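Local atomic coordinates of CCHC-type domain-containing protein (Trypanosoma brucei brucei, PDB entry 7C4C), a protein that probably acts as a 3'-5' RNA exonuclease, pairing an RNase D-type catalytic domain with zinc knuckles that bind nucleotides. Residues A[14-19]-A[191-196]. Residues are numbered along the deposited sequence; the frame is centred on the assembly and turned at random.
Sequences YPYRVV and DVRHIL. With MN (manganese (II) ion), chain H; ZN (zinc ion), chain E.
In the 3'-5' exonuclease domain, the lead-in to edge strand 16-19 meets helix 182-202 chiefly through one arginine: Arg193 reaches out from the helix and grips the carbonyl oxygen of Tyr14 side-on. NE and NH2 both donate to Tyr14 O. The NE bond is 2.8 Å and lies in the carbonyl plane on a lone pair, while NH2, equally close to that oxygen, comes in nearly along the C=O axis (169°). Sharing one acceptor bends both bonds, with N-H...O angles of 140° and 137°, and the oxygen sits slightly out of the guanidinium plane. The side chain, extended from CG to NE, carries the guanidinium from the helix to the residues that lead into the strand. NH2 also lies 4.2 Å from Tyr16 CD2, at the edge of that ring. One helical turn along, Leu196 points CD2 at Tyr14 CE2 (4.2 Å) in an apolar contact, the two side chains crossing at about a right angle.

The strand borders a mixed sheet of the RNase H-like fold, pairing in parallel with strand 70-74; the helix packs on this sheet, Val192 touching Val70 and Cys63. The same helix carries metal ligands: Asp191 OD2 binds manganese at 2.2 Å, with Asp41 and Glu43 as further ligands, and His194 NE2 binds a zinc ion together with Glu158. Arg193 joins this zinc site at second hand, since NH1 donates to a zinc-bound water 3.2 Å away and also forms a salt bridge with Glu186, which would tend to hold the guanidinium in its orientation.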
loop_
_atom_site.group_PDB
_atom_site.type_symbol
_atom_site.label_atom_id
_atom_site.label_comp_id
_atom_site.label_asym_id
_atom_site.label_seq_id
_atom_site.Cartn_x
_atom_site.Cartn_y
_atom_site.Cartn_z
ATOM N N TYR A 14 8.673 8.435 -14.483
ATOM C CA TYR A 14 9.281 7.640 -15.548
ATOM C C TYR A 14 8.415 7.717 -16.798
ATOM O O TYR A 14 7.223 7.380 -16.734
ATOM C CB TYR A 14 9.440 6.177 -15.132
ATOM C CG TYR A 14 10.508 5.880 -14.102
ATOM C CD1 TYR A 14 11.291 6.885 -13.547
ATOM C CD2 TYR A 14 10.741 4.566 -13.700
ATOM C CE1 TYR A 14 12.271 6.581 -12.611
ATOM C CE2 TYR A 14 11.707 4.260 -12.778
ATOM C CZ TYR A 14 12.464 5.262 -12.233
ATOM O OH TYR A 14 13.424 4.912 -11.316
ATOM N N PRO A 15 8.952 8.141 -17.939
ATOM C CA PRO A 15 8.166 8.099 -19.180
ATOM C C PRO A 15 7.903 6.663 -19.596
ATOM O O PRO A 15 8.652 5.749 -19.242
ATOM C CB PRO A 15 9.062 8.807 -20.200
ATOM C CG PRO A 15 10.452 8.690 -19.642
ATOM C CD PRO A 15 10.307 8.684 -18.136
ATOM N N TYR A 16 6.830 6.463 -20.357
ATOM C CA TYR A 16 6.605 5.134 -20.908
ATOM C C TYR A 16 7.208 5.045 -22.297
ATOM O O TYR A 16 7.471 6.054 -22.949
ATOM C CB TYR A 16 5.117 4.770 -20.953
ATOM C CG TYR A 16 4.212 5.711 -21.718
ATOM C CD1 TYR A 16 4.127 5.665 -23.107
ATOM C CD2 TYR A 16 3.405 6.620 -21.043
ATOM C CE1 TYR A 16 3.288 6.517 -23.799
ATOM C CE2 TYR A 16 2.563 7.474 -21.723
ATOM C CZ TYR A 16 2.506 7.419 -23.104
ATOM O OH TYR A 16 1.672 8.280 -23.787
ATOM N N ARG A 17 7.413 3.815 -22.753
ATOM C CA ARG A 17 7.945 3.561 -24.085
ATOM C C ARG A 17 7.206 2.370 -24.677
ATOM O O ARG A 17 7.267 1.264 -24.130
ATOM C CB ARG A 17 9.448 3.287 -24.029
ATOM C CG ARG A 17 10.203 3.881 -25.187
ATOM C CD ARG A 17 11.486 4.536 -24.714
ATOM N NE ARG A 17 12.592 3.588 -24.647
ATOM C CZ ARG A 17 13.787 3.873 -24.135
ATOM N NH1 ARG A 17 14.024 5.080 -23.626
ATOM N NH2 ARG A 17 14.741 2.948 -24.123
ATOM N N VAL A 18 6.506 2.581 -25.786
ATOM C CA VAL A 18 5.779 1.484 -26.409
ATOM C C VAL A 18 6.774 0.585 -27.126
ATOM O O VAL A 18 7.552 1.048 -27.962
ATOM C CB VAL A 18 4.702 1.989 -27.373
ATOM C CG1 VAL A 18 3.813 0.834 -27.779
ATOM C CG2 VAL A 18 3.888 3.077 -26.724
ATOM N N VAL A 19 6.751 -0.696 -26.791
ATOM C CA VAL A 19 7.593 -1.712 -27.408
ATOM C C VAL A 19 6.685 -2.553 -28.299
ATOM O O VAL A 19 5.979 -3.443 -27.808
ATOM C CB VAL A 19 8.297 -2.573 -26.354
ATOM C CG1 VAL A 19 9.161 -3.610 -27.004
ATOM C CG2 VAL A 19 9.099 -1.696 -25.408
ATOM N N ASP A 191 0.233 1.660 -13.257
ATOM C CA ASP A 191 0.202 0.465 -12.421
ATOM C C ASP A 191 1.613 -0.039 -12.110
ATOM O O ASP A 191 1.932 -0.286 -10.945
ATOM C CB ASP A 191 -0.663 -0.608 -13.078
ATOM C CG ASP A 191 -2.167 -0.367 -12.849
ATOM O OD1 ASP A 191 -2.556 0.788 -12.558
ATOM O OD2 ASP A 191 -2.971 -1.323 -12.952
ATOM N N VAL A 192 2.498 -0.144 -13.113
ATOM C CA VAL A 192 3.830 -0.670 -12.780
ATOM C C VAL A 192 4.648 0.364 -12.015
ATOM O O VAL A 192 5.442 -0.004 -11.137
ATOM C CB VAL A 192 4.601 -1.187 -14.016
ATOM C CG1 VAL A 192 4.128 -2.577 -14.386
ATOM C CG2 VAL A 192 4.470 -0.247 -15.201
ATOM N N ARG A 193 4.471 1.663 -12.318
ATOM C CA ARG A 193 5.103 2.707 -11.510
ATOM C C ARG A 193 4.717 2.585 -10.044
ATOM O O ARG A 193 5.555 2.783 -9.156
ATOM C CB ARG A 193 4.715 4.106 -12.003
ATOM C CG ARG A 193 5.304 4.540 -13.317
ATOM C CD ARG A 193 5.198 6.061 -13.499
ATOM N NE ARG A 193 5.295 6.404 -14.913
ATOM C CZ ARG A 193 4.249 6.704 -15.687
ATOM N NH1 ARG A 193 3.019 6.730 -15.176
ATOM N NH2 ARG A 193 4.438 6.977 -16.975
ATOM N N HIS A 194 3.440 2.311 -9.765
ATOM C CA HIS A 194 3.023 2.204 -8.372
ATOM C C HIS A 194 3.668 1.001 -7.710
ATOM O O HIS A 194 4.015 1.053 -6.527
ATOM C CB HIS A 194 1.506 2.092 -8.262
ATOM C CG HIS A 194 0.764 3.265 -8.816
ATOM N ND1 HIS A 194 -0.477 3.142 -9.408
ATOM C CD2 HIS A 194 1.066 4.585 -8.841
ATOM C CE1 HIS A 194 -0.900 4.335 -9.786
ATOM N NE2 HIS A 194 0.017 5.227 -9.454
ATOM N N ILE A 195 3.831 -0.091 -8.460
ATOM C CA ILE A 195 4.369 -1.323 -7.884
ATOM C C ILE A 195 5.820 -1.131 -7.481
ATOM O O ILE A 195 6.218 -1.470 -6.362
ATOM C CB ILE A 195 4.210 -2.495 -8.870
ATOM C CG1 ILE A 195 2.719 -2.826 -9.062
ATOM C CG2 ILE A 195 5.041 -3.724 -8.411
ATOM C CD1 ILE A 195 2.467 -3.870 -10.154
ATOM N N LEU A 196 6.635 -0.580 -8.381
ATOM C CA LEU A 196 8.043 -0.373 -8.050
ATOM C C LEU A 196 8.198 0.649 -6.930
ATOM O O LEU A 196 9.004 0.455 -6.006
ATOM C CB LEU A 196 8.816 0.062 -9.297
ATOM C CG LEU A 196 10.331 0.200 -9.132
ATOM C CD1 LEU A 196 10.969 -1.186 -9.019
ATOM C CD2 LEU A 196 10.925 0.965 -10.306
HETATM MN MN MN H . -3.179 -2.782 -14.598
HETATM ZN ZN ZN E . 0.144 6.973 -10.874
HETATM O O HOH W 1 2.135 7.229 -12.093
#